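Local coordinates for protein endoglucanase (Clostridium thermocellum, PDB 2C4X) that binds beta-glucan chains, xyloglucan among them, through the carbohydrate-binding module that follows a PKD domain in this C-terminal piece of a probable cellulase, at residues T164-R169 against Q229-Q234; A180-I185 against V195-T200. The protein carries 1 engineered substitution. All blocks are in the same frame, centred on the assembly; numbering follows the deposited sequence.

In the fold
Both contacts belong to the beta-sandwich of the carbohydrate-binding module and share one sheet, in which strands 178-187 and 229-238 are neighbours. Contact 1 runs between the two sheets: all its touching residues are buried, no hydrogen bond crosses it, and it is held by selenium and carbon packing. Contact 2 stays within one sheet, joining strand 178-187 to the outermost strand 198-203 and its approach, partly buried, through backbone bonds, polar side chains and a ring stack near the surface. The contacts meet where Phe168 packs on Pro183 in the core and, on the other face of the sheet, where Gln230 OE1 pairs with Tyr184 OH, a probable hydrogen bond.

Contact 1: residues T164-R169 against Q229-Q234; sequences TTMTFR and QQMGIQ. With EDO (1,2-ethanediol), chain F.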
# COMPACT_ATOMS: atom_id res chain seq x y z
N THR A 164 -12.64 4.30 7.09
CA THR A 164 -11.29 4.37 6.50
C THR A 164 -10.56 3.03 6.54
O THR A 164 -10.54 2.35 7.57
CB THR A 164 -10.42 5.42 7.24
OG1 THR A 164 -11.09 6.68 7.25
CG2 THR A 164 -9.02 5.57 6.60
N THR A 165 -9.96 2.65 5.41
CA THR A 165 -9.09 1.49 5.38
C THR A 165 -7.64 1.94 5.53
O THR A 165 -7.14 2.72 4.73
CB THR A 165 -9.29 0.66 4.10
OG1 THR A 165 -10.65 0.22 4.01
CG2 THR A 165 -8.37 -0.56 4.08
N MSE A 166 -6.99 1.44 6.58
CA MSE A 166 -5.58 1.69 6.83
C MSE A 166 -4.75 0.53 6.30
O MSE A 166 -5.16 -0.62 6.41
CB MSE A 166 -5.32 1.83 8.33
CG MSE A 166 -5.90 3.07 8.99
SE MSE A 166 -6.38 2.70 10.86
CE MSE A 166 -8.16 1.94 10.48
N THR A 167 -3.57 0.85 5.76
CA THR A 167 -2.60 -0.16 5.33
C THR A 167 -1.34 -0.08 6.19
O THR A 167 -0.71 0.98 6.28
CB THR A 167 -2.24 0.04 3.83
OG1 THR A 167 -3.42 -0.12 3.03
CG2 THR A 167 -1.20 -0.96 3.37
N PHE A 168 -0.99 -1.20 6.82
CA PHE A 168 0.22 -1.30 7.64
C PHE A 168 1.24 -2.13 6.89
O PHE A 168 0.88 -3.08 6.18
CB PHE A 168 -0.08 -2.02 8.97
CG PHE A 168 -1.04 -1.28 9.88
CD1 PHE A 168 -2.41 -1.23 9.59
CD2 PHE A 168 -0.57 -0.69 11.05
CE1 PHE A 168 -3.30 -0.57 10.45
CE2 PHE A 168 -1.45 -0.02 11.92
CZ PHE A 168 -2.82 0.04 11.62
N ARG A 169 2.52 -1.78 7.02
CA ARG A 169 3.61 -2.65 6.57
C ARG A 169 4.47 -3.08 7.75
O ARG A 169 5.01 -2.25 8.48
CB ARG A 169 4.46 -1.97 5.48
CG ARG A 169 3.80 -1.94 4.12
CD ARG A 169 2.90 -0.72 3.93
NE ARG A 169 2.38 -0.67 2.56
CZ ARG A 169 1.92 0.44 1.96
NH1 ARG A 169 1.92 1.60 2.60
NH2 ARG A 169 1.47 0.37 0.72
N GLN A 229 -9.25 7.66 19.66
CA GLN A 229 -8.87 6.37 19.09
C GLN A 229 -7.44 5.99 19.46
O GLN A 229 -6.54 6.85 19.44
CB GLN A 229 -8.98 6.41 17.57
CG GLN A 229 -10.34 6.81 17.03
CD GLN A 229 -10.31 7.17 15.55
OE1 GLN A 229 -9.25 7.38 14.97
NE2 GLN A 229 -11.49 7.25 14.95
N GLN A 230 -7.23 4.73 19.80
CA GLN A 230 -5.88 4.18 19.87
C GLN A 230 -5.66 3.29 18.66
O GLN A 230 -6.43 2.36 18.43
CB GLN A 230 -5.67 3.40 21.17
CG GLN A 230 -4.25 2.88 21.34
CD GLN A 230 -4.08 2.12 22.63
OE1 GLN A 230 -3.72 0.94 22.62
NE2 GLN A 230 -4.35 2.78 23.76
N MSE A 231 -4.61 3.58 17.89
CA MSE A 231 -4.21 2.72 16.78
C MSE A 231 -2.87 2.07 17.11
O MSE A 231 -2.00 2.70 17.70
CB MSE A 231 -4.11 3.55 15.50
CG MSE A 231 -3.75 2.79 14.23
SE MSE A 231 -3.54 4.01 12.66
CE MSE A 231 -1.81 4.72 13.07
N GLY A 232 -2.69 0.82 16.73
CA GLY A 232 -1.38 0.21 16.94
C GLY A 232 -1.22 -1.18 16.37
O GLY A 232 -2.01 -1.63 15.55
N ILE A 233 -0.16 -1.84 16.80
CA ILE A 233 0.06 -3.23 16.49
C ILE A 233 0.25 -3.98 17.81
O ILE A 233 1.01 -3.53 18.68
CB ILE A 233 1.27 -3.43 15.55
CG1 ILE A 233 1.05 -2.67 14.24
CG2 ILE A 233 1.49 -4.93 15.26
CD1 ILE A 233 2.32 -2.33 13.53
N GLN A 234 -0.48 -5.08 17.94
CA GLN A 234 -0.37 -5.94 19.11
C GLN A 234 0.27 -7.28 18.71
O GLN A 234 -0.07 -7.85 17.67
CB GLN A 234 -1.74 -6.18 19.73
CG GLN A 234 -1.69 -6.89 21.08
CD GLN A 234 -3.06 -7.14 21.67
OE1 GLN A 234 -3.79 -8.03 21.22
NE2 GLN A 234 -3.41 -6.38 22.70
C1 EDO F . -3.95 -3.10 24.55
O1 EDO F . -3.56 -1.84 23.98
C2 EDO F . -5.35 -3.47 24.06
O2 EDO F . -5.58 -4.86 24.31
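Met166 and Met231, both selenomethionines, meet in the core of a beta-sandwich, where strand 165-172 of one sheet faces strand 229-238 of the other. The segment axes come within 9.9 Å and cross at -35°, as in the aligned packing of twisted sheets, and side chains fill the gap. The two methionine chains run past each other in opposite directions until SE of Met166 lies 3.6 Å from SE of Met231. Phe168 carries the rest of the apolar contact. CG of Phe168 lies beside its own backbone N, anti to the carbonyl carbon (chi1 -64°), and from there the ring presents CZ edge-on to Met231 CG at 3.9 Å. Next along, CD2 of the ring touches CG1 of Ile233 at 4.1 Å, and between the two neighbours CE2 passes 4.0 Å from the carbonyl O of Gly232. Ile250 of strand 241-251 also packs against Phe168. The same ring makes a Met-aromatic contact: Met231 SE stands obliquely off it, 5.3 Å from its centroid. On the other face of strand 229-238, Gln234 NE2 gives a weak hydrogen bond of 3.1 Å to O2 of an ethanediol probably from the crystallisation liquor.

Contact 2: residues A180-I185 against V195-T200; sequences AIQPYI and VLWNST
The carbonyl O of Ile185 is gripped twice by one residue: Asn198 donates its backbone N at 3.1 Å, and its side-chain ND2 reaches the same oxygen at 3.2 Å, arriving from the opposite face of the carbonyl plane. The ND2 bond lies close to the Asn198 amide plane, so it should hold that amide against rotation, while Asn198 CB rests on CG2 of Ile185. In return Ile185 N donates to Asn198 O at 2.8 Å, completing the hydrogen-bonded pair; Tyr184 and Ser199 form the non-hydrogen-bonded pair beside it, and Thr200 N closes on Pro183 O at 3.0 Å. This is the ladder of an antiparallel beta hairpin, strands 178-187 and 198-203, at the margin of its sheet. On the face carrying Tyr184, the Trp197 six-membered ring makes an offset stack over the tyrosine ring, planes 22° apart, with CH2 3.4 Å from Tyr184 CG. Tyr184 CG sits between backbone N and carbonyl carbon (chi1 70°), which lays the ring along the indole; Tyr184 CB, placed by the backbone, makes a CH-pi contact over the same indole face. Gln182 stands at the edge of the indole; its OE1 accepts from Ser199 OG at 2.7 Å, the hydroxyl coming from above the carbonyl plane, and from a water at 2.9 Å.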
# COMPACT_ATOMS: atom_id res chain seq x y z
N ALA A 180 0.61 -14.72 17.48
CA ALA A 180 -0.15 -13.90 16.56
C ALA A 180 0.32 -12.46 16.59
O ALA A 180 0.98 -12.03 17.53
CB ALA A 180 -1.65 -13.97 16.90
N ILE A 181 -0.04 -11.74 15.54
CA ILE A 181 0.21 -10.32 15.44
C ILE A 181 -1.05 -9.68 14.87
O ILE A 181 -1.76 -10.30 14.07
CB ILE A 181 1.48 -10.05 14.58
CG1 ILE A 181 1.89 -8.58 14.64
CG2 ILE A 181 1.28 -10.54 13.13
CD1 ILE A 181 3.33 -8.34 14.23
N GLN A 182 -1.36 -8.45 15.29
CA GLN A 182 -2.56 -7.79 14.78
C GLN A 182 -2.52 -6.26 14.84
O GLN A 182 -2.45 -5.68 15.93
CB GLN A 182 -3.84 -8.32 15.44
CG GLN A 182 -3.97 -8.12 16.94
CD GLN A 182 -5.20 -8.82 17.51
OE1 GLN A 182 -6.17 -9.05 16.79
NE2 GLN A 182 -5.16 -9.15 18.80
N PRO A 183 -2.60 -5.61 13.66
CA PRO A 183 -2.87 -4.18 13.64
C PRO A 183 -4.27 -3.99 14.22
O PRO A 183 -5.15 -4.84 14.00
CB PRO A 183 -2.90 -3.83 12.15
CG PRO A 183 -2.24 -4.98 11.47
CD PRO A 183 -2.49 -6.17 12.30
N TYR A 184 -4.47 -2.90 14.96
CA TYR A 184 -5.75 -2.62 15.54
C TYR A 184 -6.05 -1.14 15.58
O TYR A 184 -5.15 -0.30 15.52
CB TYR A 184 -5.86 -3.20 16.96
CG TYR A 184 -4.99 -2.50 17.99
CD1 TYR A 184 -5.47 -1.39 18.71
CD2 TYR A 184 -3.71 -2.97 18.27
CE1 TYR A 184 -4.69 -0.76 19.66
CE2 TYR A 184 -2.91 -2.35 19.22
CZ TYR A 184 -3.40 -1.24 19.91
OH TYR A 184 -2.59 -0.65 20.85
N ILE A 185 -7.34 -0.85 15.65
CA ILE A 185 -7.80 0.49 16.00
C ILE A 185 -8.90 0.35 17.04
O ILE A 185 -9.85 -0.44 16.89
CB ILE A 185 -8.23 1.33 14.78
CG1 ILE A 185 -8.46 2.79 15.23
CG2 ILE A 185 -9.48 0.74 14.10
CD1 ILE A 185 -8.33 3.80 14.15
N VAL A 195 -15.51 0.68 24.92
CA VAL A 195 -14.36 0.44 24.08
C VAL A 195 -14.78 -0.42 22.88
O VAL A 195 -15.53 -1.39 23.04
CB VAL A 195 -13.25 -0.26 24.90
CG1 VAL A 195 -12.04 -0.58 24.06
CG2 VAL A 195 -12.88 0.59 26.12
N LEU A 196 -14.31 -0.07 21.69
CA LEU A 196 -14.56 -0.89 20.50
C LEU A 196 -13.26 -1.46 19.98
O LEU A 196 -12.29 -0.74 19.81
CB LEU A 196 -15.24 -0.07 19.39
CG LEU A 196 -16.49 0.74 19.76
CD1 LEU A 196 -16.98 1.53 18.53
CD2 LEU A 196 -17.60 -0.15 20.29
N TRP A 197 -13.26 -2.75 19.70
CA TRP A 197 -12.05 -3.41 19.23
C TRP A 197 -12.17 -3.78 17.76
O TRP A 197 -13.07 -4.54 17.37
CB TRP A 197 -11.74 -4.63 20.09
CG TRP A 197 -10.49 -5.34 19.68
CD1 TRP A 197 -10.40 -6.49 18.97
CD2 TRP A 197 -9.14 -4.94 19.96
NE1 TRP A 197 -9.09 -6.85 18.79
CE2 TRP A 197 -8.29 -5.91 19.38
CE3 TRP A 197 -8.57 -3.85 20.64
CZ2 TRP A 197 -6.90 -5.83 19.46
CZ3 TRP A 197 -7.19 -3.77 20.72
CH2 TRP A 197 -6.37 -4.75 20.14
N ASN A 198 -11.29 -3.22 16.94
CA ASN A 198 -11.17 -3.58 15.53
C ASN A 198 -9.74 -4.00 15.25
O ASN A 198 -8.81 -3.27 15.59
CB ASN A 198 -11.54 -2.39 14.64
CG ASN A 198 -12.88 -1.80 15.02
OD1 ASN A 198 -13.92 -2.29 14.59
ND2 ASN A 198 -12.87 -0.76 15.84
N SER A 199 -9.56 -5.17 14.64
CA SER A 199 -8.21 -5.65 14.38
C SER A 199 -8.15 -6.58 13.18
O SER A 199 -9.17 -7.12 12.75
CB SER A 199 -7.63 -6.36 15.61
OG SER A 199 -8.17 -7.66 15.74
N THR A 200 -6.95 -6.78 12.65
CA THR A 200 -6.75 -7.78 11.62
C THR A 200 -5.81 -8.85 12.16
O THR A 200 -4.58 -8.72 12.11
CB THR A 200 -6.27 -7.15 10.31
OG1 THR A 200 -7.23 -6.15 9.91
CG2 THR A 200 -6.16 -8.20 9.19
O HOH W 1 -8.74 -10.09 17.79